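Local coordinates for 2-oxoadipate dioxygenase/decarboxylase, chloroplastic/amyloplastic (Oryza sativa, PDB 6W1K), which uses iron(II) and molecular oxygen to decarboxylate and hydroxylate 2-oxoadipate to D-2-hydroxyglutarate, a step of lysine breakdown in rice plastids, at residues Q141-T146 with K167-D172; V85-L90 with W101-T106; D68-K73 with R145-G150; R208-F213 with F268-V273. All coordinates share one frame; numbering follows the deposited sequence.

Contact 1: Q141-T146 with K167-D172; sequences QKYIRT and KPIYSD
Lys142 and Tyr143 of helix 134-147 both reach one carboxylate oxygen of Asp172. Lys142 NZ makes a salt bridge with Asp172 OD2 at 2.6 Å and takes the syn lone pair, on the side of the other oxygen; the tyrosine hydroxyl donates from Tyr143 OH to Asp172 OD2 over 2.8 Å, using the anti lone pair. Ring and carboxylate planes stand 88° apart. The lysine chain leaves with CG anti to the backbone N (chi1 172°) and bends at chi3, which turns its ammonium group onto the aspartate. Tyr143 OH also accepts: Ile169 N donates to Tyr143 OH at 3.0 Å, with an N-H...O angle of 158°. Ile169 is the N-cap residue of helix 170-179, so the phenol is held at the start of that helix. Packing is modest. Pro168 CB lies 3.9 Å from Tyr143 CZ, and Ile169 CD1 comes within 4.0 Å of Lys142 NZ. Beyond the pair, Leu187 of helix 181-189 touches both Tyr143 and Pro168. A donor at Ile169 and an acceptor at Asp172 fix the rotation of the phenol O-H, while two donors on a single oxygen, one of them an ammonium, would be expected to favour the ionised form of Asp172.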
# COMPACT_ATOMS: atom_id res chain seq x y z
N GLN A 141 -17.02 -7.90 14.86
CA GLN A 141 -16.83 -7.89 16.30
C GLN A 141 -16.48 -9.28 16.83
O GLN A 141 -15.69 -9.40 17.78
CB GLN A 141 -18.08 -7.38 17.00
CG GLN A 141 -17.87 -6.97 18.41
CD GLN A 141 -16.92 -5.77 18.55
OE1 GLN A 141 -16.94 -4.83 17.74
NE2 GLN A 141 -16.08 -5.82 19.58
N LYS A 142 -17.08 -10.33 16.26
CA LYS A 142 -16.76 -11.69 16.69
C LYS A 142 -15.28 -11.98 16.50
O LYS A 142 -14.61 -12.54 17.39
CB LYS A 142 -17.61 -12.72 15.93
CG LYS A 142 -17.19 -14.18 16.18
CD LYS A 142 -18.11 -15.19 15.49
CE LYS A 142 -17.95 -15.14 13.97
NZ LYS A 142 -18.60 -16.32 13.29
N TYR A 143 -14.75 -11.66 15.32
CA TYR A 143 -13.34 -11.95 15.08
C TYR A 143 -12.44 -11.06 15.93
O TYR A 143 -11.45 -11.55 16.50
CB TYR A 143 -13.03 -11.80 13.60
CG TYR A 143 -13.64 -12.93 12.84
CD1 TYR A 143 -13.06 -14.19 12.86
CD2 TYR A 143 -14.82 -12.79 12.18
CE1 TYR A 143 -13.60 -15.24 12.19
CE2 TYR A 143 -15.35 -13.82 11.50
CZ TYR A 143 -14.75 -15.07 11.51
OH TYR A 143 -15.30 -16.15 10.86
N ILE A 144 -12.80 -9.78 16.07
CA ILE A 144 -12.02 -8.89 16.93
C ILE A 144 -11.94 -9.46 18.35
O ILE A 144 -10.89 -9.42 19.00
CB ILE A 144 -12.61 -7.47 16.93
CG1 ILE A 144 -12.41 -6.74 15.59
CG2 ILE A 144 -12.02 -6.64 18.06
CD1 ILE A 144 -11.07 -6.75 15.06
N ARG A 145 -13.06 -9.99 18.86
CA ARG A 145 -13.03 -10.60 20.20
C ARG A 145 -12.06 -11.79 20.25
O ARG A 145 -11.32 -11.94 21.22
CB ARG A 145 -14.43 -11.02 20.64
CG ARG A 145 -15.32 -9.82 21.03
CD ARG A 145 -14.69 -8.92 22.15
NE ARG A 145 -14.19 -7.63 21.64
CZ ARG A 145 -13.04 -7.05 22.02
NH1 ARG A 145 -12.25 -7.65 22.91
NH2 ARG A 145 -12.67 -5.88 21.49
N THR A 146 -12.00 -12.60 19.18
CA THR A 146 -11.12 -13.75 19.20
C THR A 146 -9.64 -13.37 19.20
O THR A 146 -8.79 -14.21 19.54
CB THR A 146 -11.36 -14.71 18.01
OG1 THR A 146 -10.82 -14.21 16.78
CG2 THR A 146 -12.84 -15.02 17.82
N LYS A 167 -9.14 -18.09 12.38
CA LYS A 167 -9.36 -18.29 10.95
C LYS A 167 -10.85 -18.14 10.66
O LYS A 167 -11.67 -18.69 11.39
CB LYS A 167 -8.90 -19.68 10.53
CG LYS A 167 -8.43 -19.80 9.09
CD LYS A 167 -7.86 -21.20 8.79
CE LYS A 167 -6.52 -21.11 8.02
NZ LYS A 167 -6.39 -22.12 6.89
N PRO A 168 -11.22 -17.41 9.61
CA PRO A 168 -12.66 -17.18 9.36
C PRO A 168 -13.35 -18.39 8.78
O PRO A 168 -12.73 -19.25 8.15
CB PRO A 168 -12.66 -16.04 8.34
CG PRO A 168 -11.24 -15.65 8.14
CD PRO A 168 -10.34 -16.68 8.69
N ILE A 169 -14.68 -18.48 9.03
CA ILE A 169 -15.53 -19.44 8.35
C ILE A 169 -16.02 -18.80 7.07
O ILE A 169 -16.20 -17.58 6.98
CB ILE A 169 -16.71 -19.94 9.22
CG1 ILE A 169 -17.66 -18.78 9.51
CG2 ILE A 169 -16.18 -20.52 10.53
CD1 ILE A 169 -18.79 -19.13 10.41
N TYR A 170 -16.27 -19.64 6.07
CA TYR A 170 -16.58 -19.14 4.73
C TYR A 170 -17.86 -18.31 4.74
O TYR A 170 -17.94 -17.28 4.07
CB TYR A 170 -16.72 -20.32 3.75
CG TYR A 170 -16.93 -19.85 2.31
CD1 TYR A 170 -16.11 -18.90 1.77
CD2 TYR A 170 -17.97 -20.35 1.52
CE1 TYR A 170 -16.30 -18.43 0.46
CE2 TYR A 170 -18.16 -19.89 0.21
CZ TYR A 170 -17.32 -18.93 -0.31
OH TYR A 170 -17.50 -18.47 -1.60
N SER A 171 -18.87 -18.76 5.48
CA SER A 171 -20.14 -18.04 5.53
C SER A 171 -19.92 -16.59 5.94
O SER A 171 -20.58 -15.68 5.41
CB SER A 171 -21.10 -18.72 6.50
OG SER A 171 -20.55 -18.80 7.80
N ASP A 172 -19.01 -16.35 6.86
CA ASP A 172 -18.79 -14.97 7.30
C ASP A 172 -18.11 -14.16 6.20
O ASP A 172 -18.43 -12.99 5.99
CB ASP A 172 -17.95 -14.94 8.57
CG ASP A 172 -18.73 -15.38 9.83
OD1 ASP A 172 -19.98 -15.40 9.81
OD2 ASP A 172 -18.06 -15.68 10.86

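Contact 2: V85-L90 with W101-T106; sequences VPREEL and WFSPPT
Val85 and Ser103 exchange both backbone hydrogen bonds of an antiparallel hydrogen-bonded pair, Val85 N to Ser103 O and Ser103 N to Val85 O, each 3.0 Å. Arg87 N continues the ladder to Trp101 O at 2.8 Å, and the bond from Trp101 N to Glu88 O is weak. Between them, Pro86 and Phe102 form a non-hydrogen-bonded pair, where Phe102 CA also makes a CA-H...O contact with Val85 O. One side-chain bond is added: Arg87 NH1 donates to Ser103 OG at 3.2 Å, the hydroxyl lying close to the guanidinium plane. Aromatic contacts centre on Trp101. Arg87 CB sits over one face of the indole, 3.6 Å from the centroid of the five-membered ring and 19° off its normal, a CH-pi contact. Bends at chi2 and chi3 fold the arginine back, bringing Trp101 CH2 over the guanidinium face with the planes 43° apart. Apolar packing adds Pro86 CB against Phe102 CE2 at 3.8 Å, and Leu90 CD1 at the indole edge. Phe294, a residue of the 2-oxoadipate pocket, meets Trp101 edge-to-face. This is the beta hairpin of strands 85-92 and 97-103, which borders the active site in a glyoxalase-clan fold: the Leu90 side chain lies about 6 Å from bound 2-oxoadipate.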
# COMPACT_ATOMS: atom_id res chain seq x y z
N VAL A 85 6.15 10.56 10.08
CA VAL A 85 5.40 11.76 10.43
C VAL A 85 4.03 11.63 9.79
O VAL A 85 3.93 11.48 8.57
CB VAL A 85 6.12 13.03 9.90
CG1 VAL A 85 5.36 14.33 10.20
CG2 VAL A 85 7.54 13.13 10.51
N PRO A 86 2.95 11.74 10.56
CA PRO A 86 1.61 11.70 9.94
C PRO A 86 1.35 12.93 9.07
O PRO A 86 1.71 14.07 9.40
CB PRO A 86 0.66 11.63 11.15
CG PRO A 86 1.40 12.23 12.26
CD PRO A 86 2.87 11.87 12.02
N ARG A 87 0.71 12.68 7.95
CA ARG A 87 0.40 13.74 7.00
C ARG A 87 -1.12 13.86 6.81
O ARG A 87 -1.84 13.97 7.80
CB ARG A 87 1.15 13.47 5.70
CG ARG A 87 2.69 13.35 5.95
CD ARG A 87 3.37 14.74 6.28
NE ARG A 87 3.30 15.59 5.10
CZ ARG A 87 4.24 15.70 4.17
NH1 ARG A 87 5.39 15.06 4.29
NH2 ARG A 87 4.05 16.47 3.11
N GLU A 88 -1.59 13.85 5.57
CA GLU A 88 -2.99 14.20 5.27
C GLU A 88 -3.92 13.00 5.50
O GLU A 88 -3.56 11.84 5.31
CB GLU A 88 -3.12 14.68 3.83
CG GLU A 88 -1.96 15.59 3.35
CD GLU A 88 -1.66 16.74 4.32
OE1 GLU A 88 -2.64 17.34 4.83
OE2 GLU A 88 -0.45 17.03 4.55
N GLU A 89 -5.14 13.31 5.94
CA GLU A 89 -6.21 12.34 6.02
C GLU A 89 -7.06 12.39 4.76
O GLU A 89 -7.51 13.46 4.34
CB GLU A 89 -7.08 12.63 7.25
CG GLU A 89 -8.22 11.66 7.44
CD GLU A 89 -9.11 12.04 8.61
OE1 GLU A 89 -8.64 11.90 9.77
OE2 GLU A 89 -10.25 12.49 8.37
N LEU A 90 -7.34 11.22 4.19
CA LEU A 90 -8.23 11.07 3.05
C LEU A 90 -9.49 10.33 3.47
O LEU A 90 -9.43 9.39 4.27
CB LEU A 90 -7.52 10.28 1.95
CG LEU A 90 -6.39 11.01 1.23
CD1 LEU A 90 -5.15 11.06 2.09
CD2 LEU A 90 -6.08 10.33 -0.10
N TRP A 101 -1.67 9.02 5.54
CA TRP A 101 -0.36 8.63 5.06
C TRP A 101 0.71 9.28 5.93
O TRP A 101 0.46 10.23 6.67
CB TRP A 101 -0.20 8.96 3.59
CG TRP A 101 0.02 10.37 3.19
CD1 TRP A 101 -0.92 11.35 2.98
CD2 TRP A 101 1.29 10.97 2.89
NE1 TRP A 101 -0.32 12.51 2.54
CE2 TRP A 101 1.04 12.31 2.50
CE3 TRP A 101 2.61 10.50 2.91
CZ2 TRP A 101 2.06 13.19 2.13
CZ3 TRP A 101 3.64 11.38 2.52
CH2 TRP A 101 3.35 12.71 2.13
N PHE A 102 1.90 8.68 5.85
CA PHE A 102 3.03 8.97 6.74
C PHE A 102 4.28 9.13 5.87
O PHE A 102 4.54 8.30 4.99
CB PHE A 102 3.24 7.86 7.77
CG PHE A 102 2.04 7.60 8.64
CD1 PHE A 102 0.95 6.92 8.15
CD2 PHE A 102 2.00 8.06 9.94
CE1 PHE A 102 -0.16 6.73 8.96
CE2 PHE A 102 0.91 7.88 10.76
CZ PHE A 102 -0.17 7.22 10.28
N SER A 103 5.04 10.21 6.10
CA SER A 103 6.27 10.45 5.37
C SER A 103 7.44 9.99 6.23
O SER A 103 7.44 10.18 7.45
CB SER A 103 6.45 11.93 5.03
OG SER A 103 6.30 12.69 6.19
N PRO A 104 8.49 9.47 5.61
CA PRO A 104 9.56 8.81 6.38
C PRO A 104 10.50 9.80 7.04
O PRO A 104 10.57 10.97 6.66
CB PRO A 104 10.29 7.96 5.32
CG PRO A 104 9.99 8.60 4.02
CD PRO A 104 8.65 9.32 4.15
N PRO A 105 11.27 9.36 8.02
CA PRO A 105 12.37 10.18 8.52
C PRO A 105 13.37 10.45 7.39
O PRO A 105 13.43 9.72 6.41
CB PRO A 105 12.99 9.33 9.62
CG PRO A 105 12.73 7.89 9.18
CD PRO A 105 11.37 7.95 8.48
N THR A 106 14.18 11.50 7.56
CA THR A 106 15.26 11.77 6.62
C THR A 106 16.20 10.57 6.62
O THR A 106 16.53 10.04 7.69
CB THR A 106 16.01 13.05 6.99
OG1 THR A 106 15.09 14.15 6.93
CG2 THR A 106 17.21 13.30 6.03

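Contact 3: D68-K73 with R145-G150; sequences DGYGIK and RTSGKG
Tyr70 puts its hydroxyl into the turn that ends helix 134-147, where two oxygens meet it near the plane of the ring. Tyr70 OH donates to Gly148 O at 2.8 Å; the donor stands above the carbonyl plane, 57° out of it, and so not on a lone pair. Ser147 OG is 2.6 Å from Tyr70 OH and also bonds to Thr164 OG1. The serine oxygen is carried there by a chi1 of -173°, opposite its backbone N and beside its carbonyl carbon. A second link lies nearer the surface. Arg145 NH2 forms a salt bridge with Asp68 OD1 at 3.1 Å, nearly straight at 165°; the oxygen lies in the guanidinium plane, yet the nitrogen comes from above the carboxylate plane. Asp68 OD1 has a stronger partner in Gln141 NE2, one helical turn before Arg145, and a water bridges Asp68 O to Arg145 NH2. The contact thus joins the loop leading into helix 72-81 to the C-terminal end of helix 134-147, where Gly148 leaves helical geometry with positive phi. A phenylalanine in place of Tyr70 would probably leave Gly148 O and Ser147 OG without this hydroxyl partner and the turn less firmly tied to the loop. Further out, Ile144 packs against both Asp68 and Tyr70, and Tyr191 OH bonds to Tyr70 O.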
# COMPACT_ATOMS: atom_id res chain seq x y z
N ASP A 68 -12.35 -0.80 17.93
CA ASP A 68 -11.71 -1.37 19.13
C ASP A 68 -10.19 -1.33 19.04
O ASP A 68 -9.49 -2.23 19.49
CB ASP A 68 -12.18 -2.81 19.38
CG ASP A 68 -13.68 -2.90 19.68
OD1 ASP A 68 -14.24 -4.02 19.50
OD2 ASP A 68 -14.30 -1.88 20.08
N GLY A 69 -9.67 -0.24 18.49
CA GLY A 69 -8.24 -0.07 18.39
C GLY A 69 -7.55 -0.89 17.32
O GLY A 69 -6.32 -0.90 17.29
N TYR A 70 -8.27 -1.59 16.46
CA TYR A 70 -7.67 -2.40 15.40
C TYR A 70 -7.36 -1.60 14.13
O TYR A 70 -6.88 -2.17 13.14
CB TYR A 70 -8.58 -3.61 15.09
CG TYR A 70 -8.25 -4.78 16.00
CD1 TYR A 70 -8.70 -4.82 17.32
CD2 TYR A 70 -7.39 -5.81 15.58
CE1 TYR A 70 -8.33 -5.85 18.18
CE2 TYR A 70 -7.01 -6.84 16.44
CZ TYR A 70 -7.46 -6.84 17.72
OH TYR A 70 -7.08 -7.88 18.54
N GLY A 71 -7.61 -0.29 14.15
CA GLY A 71 -7.54 0.55 12.97
C GLY A 71 -6.17 1.12 12.69
O GLY A 71 -5.14 0.52 12.99
N ILE A 72 -6.17 2.30 12.07
CA ILE A 72 -4.92 2.92 11.62
C ILE A 72 -3.90 2.97 12.76
O ILE A 72 -2.72 2.67 12.56
CB ILE A 72 -5.21 4.31 11.06
CG1 ILE A 72 -6.02 4.21 9.77
CG2 ILE A 72 -3.91 5.05 10.78
CD1 ILE A 72 -6.66 5.51 9.38
N LYS A 73 -4.35 3.31 13.97
CA LYS A 73 -3.41 3.52 15.06
C LYS A 73 -2.64 2.25 15.42
O LYS A 73 -1.53 2.34 15.95
CB LYS A 73 -4.16 4.05 16.27
CG LYS A 73 -5.19 3.09 16.81
CD LYS A 73 -5.68 3.53 18.19
CE LYS A 73 -6.89 4.43 18.10
NZ LYS A 73 -7.77 4.29 19.29
N ARG A 145 -13.06 -9.99 18.86
CA ARG A 145 -13.03 -10.60 20.20
C ARG A 145 -12.06 -11.79 20.25
O ARG A 145 -11.32 -11.94 21.22
CB ARG A 145 -14.43 -11.02 20.64
CG ARG A 145 -15.32 -9.82 21.03
CD ARG A 145 -14.69 -8.92 22.15
NE ARG A 145 -14.19 -7.63 21.64
CZ ARG A 145 -13.04 -7.05 22.02
NH1 ARG A 145 -12.25 -7.65 22.91
NH2 ARG A 145 -12.67 -5.88 21.49
N THR A 146 -12.00 -12.60 19.18
CA THR A 146 -11.12 -13.75 19.20
C THR A 146 -9.64 -13.37 19.20
O THR A 146 -8.79 -14.21 19.54
CB THR A 146 -11.36 -14.71 18.01
OG1 THR A 146 -10.82 -14.21 16.78
CG2 THR A 146 -12.84 -15.02 17.82
N SER A 147 -9.33 -12.13 18.83
CA SER A 147 -7.96 -11.62 18.65
C SER A 147 -7.36 -11.07 19.92
O SER A 147 -6.14 -10.89 19.99
CB SER A 147 -7.98 -10.52 17.58
OG SER A 147 -6.67 -10.09 17.23
N GLY A 148 -8.18 -10.81 20.93
CA GLY A 148 -7.66 -10.25 22.18
C GLY A 148 -6.89 -8.96 21.95
O GLY A 148 -7.36 -8.03 21.28
N LYS A 149 -5.68 -8.92 22.48
CA LYS A 149 -4.81 -7.76 22.32
C LYS A 149 -3.87 -7.89 21.13
O LYS A 149 -2.82 -7.23 21.09
CB LYS A 149 -4.04 -7.53 23.63
CG LYS A 149 -4.97 -7.02 24.73
CD LYS A 149 -4.19 -6.49 25.93
CE LYS A 149 -5.11 -6.05 27.07
NZ LYS A 149 -5.84 -4.79 26.71
N GLY A 150 -4.25 -8.69 20.13
CA GLY A 150 -3.47 -8.76 18.90
C GLY A 150 -3.23 -7.42 18.25
O GLY A 150 -2.21 -7.22 17.57
O HOH W 1 -9.84 -4.29 21.56

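Contact 4: R208-F213 with F268-V273; sequences RSINKF and FAERLV. With SO4 (sulfate ion), chain H.
The N-terminal end of helix 210-219 packs against strand 258-271, the strand that carries the metal ligand Glu267, and Glu270 reaches across to Ile210 at the helix start. Glu270 OE1 accepts from Ile210 N at 2.9 Å, the donor approaching nearly along the C-O axis. The glutamate is extended, with CG opposite its backbone N (chi1 -173°), a shape that spans the gap from strand to helix. Its second oxygen is used as well: a water donates to Glu270 OE2 at 2.9 Å and to Arg208 O at 2.8 Å. Since Ser209 is the N-cap residue, this carboxylate sits at a helix N-terminus, where the helix dipole would be expected to favour its negative charge. The helix lies against the sheet, with Ile210 also on Gln240 and Ser242 of strand 239-243 and Phe213 on Ile198 of strand 195-199; Ala269, whose side chain starts away from the helix, touches Gln241 of the 2-oxoadipate site. Ile210 CD1 lies 3.4 Å from Phe268 O. The rings of Phe213 and Phe268 meet obliquely, centroids 4.5 Å apart and planes at 45°. An alanine at Phe268 is likely to open a gap beside Phe213 and deprive that ring of its aromatic partner. On the exposed side, Arg208 NH2 bonds weakly to a sulfate, probably from the crystallisation liquor, while Arg208 NH1 binds Ser205 O.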
# COMPACT_ATOMS: atom_id res chain seq x y z
N ARG A 208 10.81 4.38 -17.33
CA ARG A 208 10.63 5.41 -16.31
C ARG A 208 9.40 6.27 -16.58
O ARG A 208 8.85 6.86 -15.64
CB ARG A 208 11.88 6.29 -16.23
CG ARG A 208 12.04 7.26 -17.39
CD ARG A 208 13.37 8.00 -17.23
NE ARG A 208 13.59 9.00 -18.26
CZ ARG A 208 14.02 8.72 -19.49
NH1 ARG A 208 14.29 7.48 -19.83
NH2 ARG A 208 14.18 9.70 -20.37
N SER A 209 8.96 6.38 -17.83
CA SER A 209 7.68 6.99 -18.13
C SER A 209 6.56 5.98 -17.89
O SER A 209 6.63 4.85 -18.39
CB SER A 209 7.64 7.49 -19.57
OG SER A 209 6.32 7.87 -19.91
N ILE A 210 5.55 6.38 -17.13
CA ILE A 210 4.58 5.39 -16.64
C ILE A 210 3.75 4.82 -17.79
O ILE A 210 3.33 3.66 -17.75
CB ILE A 210 3.69 5.99 -15.54
CG1 ILE A 210 2.90 4.87 -14.85
CG2 ILE A 210 2.84 7.09 -16.09
CD1 ILE A 210 2.43 5.25 -13.45
N ASN A 211 3.51 5.62 -18.83
CA ASN A 211 2.76 5.10 -19.98
C ASN A 211 3.54 3.99 -20.67
O ASN A 211 2.96 2.95 -21.05
CB ASN A 211 2.44 6.22 -20.96
CG ASN A 211 1.19 7.00 -20.56
OD1 ASN A 211 0.19 6.41 -20.13
ND2 ASN A 211 1.24 8.32 -20.71
N LYS A 212 4.84 4.16 -20.78
CA LYS A 212 5.75 3.13 -21.33
C LYS A 212 5.78 1.97 -20.34
O LYS A 212 5.76 0.84 -20.78
CB LYS A 212 7.16 3.68 -21.51
CG LYS A 212 7.54 3.99 -22.95
CD LYS A 212 7.00 5.30 -23.42
CE LYS A 212 7.49 5.68 -24.80
NZ LYS A 212 8.93 6.05 -24.79
N PHE A 213 5.84 2.25 -19.04
CA PHE A 213 5.85 1.20 -18.03
C PHE A 213 4.60 0.33 -18.13
O PHE A 213 4.69 -0.90 -18.11
CB PHE A 213 5.95 1.80 -16.62
CG PHE A 213 6.22 0.76 -15.57
CD1 PHE A 213 7.51 0.54 -15.12
CD2 PHE A 213 5.18 -0.02 -15.05
CE1 PHE A 213 7.77 -0.42 -14.18
CE2 PHE A 213 5.45 -1.00 -14.12
CZ PHE A 213 6.75 -1.19 -13.67
N PHE A 268 2.33 1.11 -9.52
CA PHE A 268 3.37 1.90 -10.18
C PHE A 268 2.94 3.36 -10.18
O PHE A 268 1.79 3.68 -10.49
CB PHE A 268 3.61 1.38 -11.60
CG PHE A 268 3.34 -0.09 -11.75
CD1 PHE A 268 4.20 -1.03 -11.20
CD2 PHE A 268 2.22 -0.53 -12.45
CE1 PHE A 268 3.95 -2.40 -11.34
CE2 PHE A 268 1.96 -1.88 -12.60
CZ PHE A 268 2.81 -2.82 -12.04
N ALA A 269 3.86 4.24 -9.80
CA ALA A 269 3.49 5.64 -9.62
C ALA A 269 4.56 6.55 -10.19
O ALA A 269 5.77 6.30 -10.04
CB ALA A 269 3.26 5.96 -8.14
N GLU A 270 4.11 7.60 -10.84
CA GLU A 270 4.99 8.65 -11.34
C GLU A 270 4.59 9.96 -10.67
O GLU A 270 3.42 10.35 -10.72
CB GLU A 270 4.91 8.81 -12.86
CG GLU A 270 5.97 9.81 -13.42
CD GLU A 270 6.17 9.75 -14.94
OE1 GLU A 270 5.62 8.84 -15.58
OE2 GLU A 270 6.87 10.63 -15.49
N ARG A 271 5.55 10.61 -10.03
CA ARG A 271 5.36 11.93 -9.45
C ARG A 271 6.09 12.94 -10.31
O ARG A 271 7.33 12.89 -10.41
CB ARG A 271 5.86 11.96 -8.01
CG ARG A 271 5.23 10.87 -7.11
CD ARG A 271 5.75 10.90 -5.64
NE ARG A 271 4.93 9.98 -4.85
CZ ARG A 271 3.77 10.28 -4.29
NH1 ARG A 271 3.09 9.36 -3.63
NH2 ARG A 271 3.30 11.52 -4.35
N LEU A 272 5.35 13.86 -10.91
CA LEU A 272 5.95 14.85 -11.79
C LEU A 272 6.46 16.05 -11.01
O LEU A 272 6.04 16.31 -9.88
CB LEU A 272 4.95 15.32 -12.85
CG LEU A 272 4.52 14.27 -13.88
CD1 LEU A 272 3.73 14.98 -14.99
CD2 LEU A 272 5.69 13.50 -14.46
N VAL A 273 7.35 16.81 -11.65
CA VAL A 273 7.92 17.99 -11.01
C VAL A 273 6.82 19.02 -10.72
O VAL A 273 5.86 19.18 -11.49
CB VAL A 273 9.02 18.60 -11.90
CG1 VAL A 273 9.72 19.70 -11.17
CG2 VAL A 273 10.03 17.56 -12.33
S SO4 H . 15.19 7.16 -23.50
O1 SO4 H . 15.63 8.51 -23.15
O2 SO4 H . 15.91 6.19 -22.67
O3 SO4 H . 13.75 7.03 -23.28
O4 SO4 H . 15.51 6.91 -24.90
O HOH W 2 9.59 9.58 -15.42

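Overall arrangement
Contacts 1 and 3 share Arg145 and Thr146 on helix 134-147 and touch directly. Both lie toward the periphery, with centres about 24 and 20 Å from the chain centre, and each relies on a salt bridge and a tyrosine hydroxyl. Contacts 2 and 4 reach the same mixed sheet nearer the active site, their centres about 13 and 17 Å from the chain centre and about 22 Å apart. Their chemistry differs accordingly: a backbone ladder with an indole in contact 2, a carboxylate-to-helix bond and paired phenylalanines in contact 4. All four are partly buried. Contact 2 is nested in the loop closed by contact 3, whereas contacts 3 and 4 lie on opposite sides of the chain's centre.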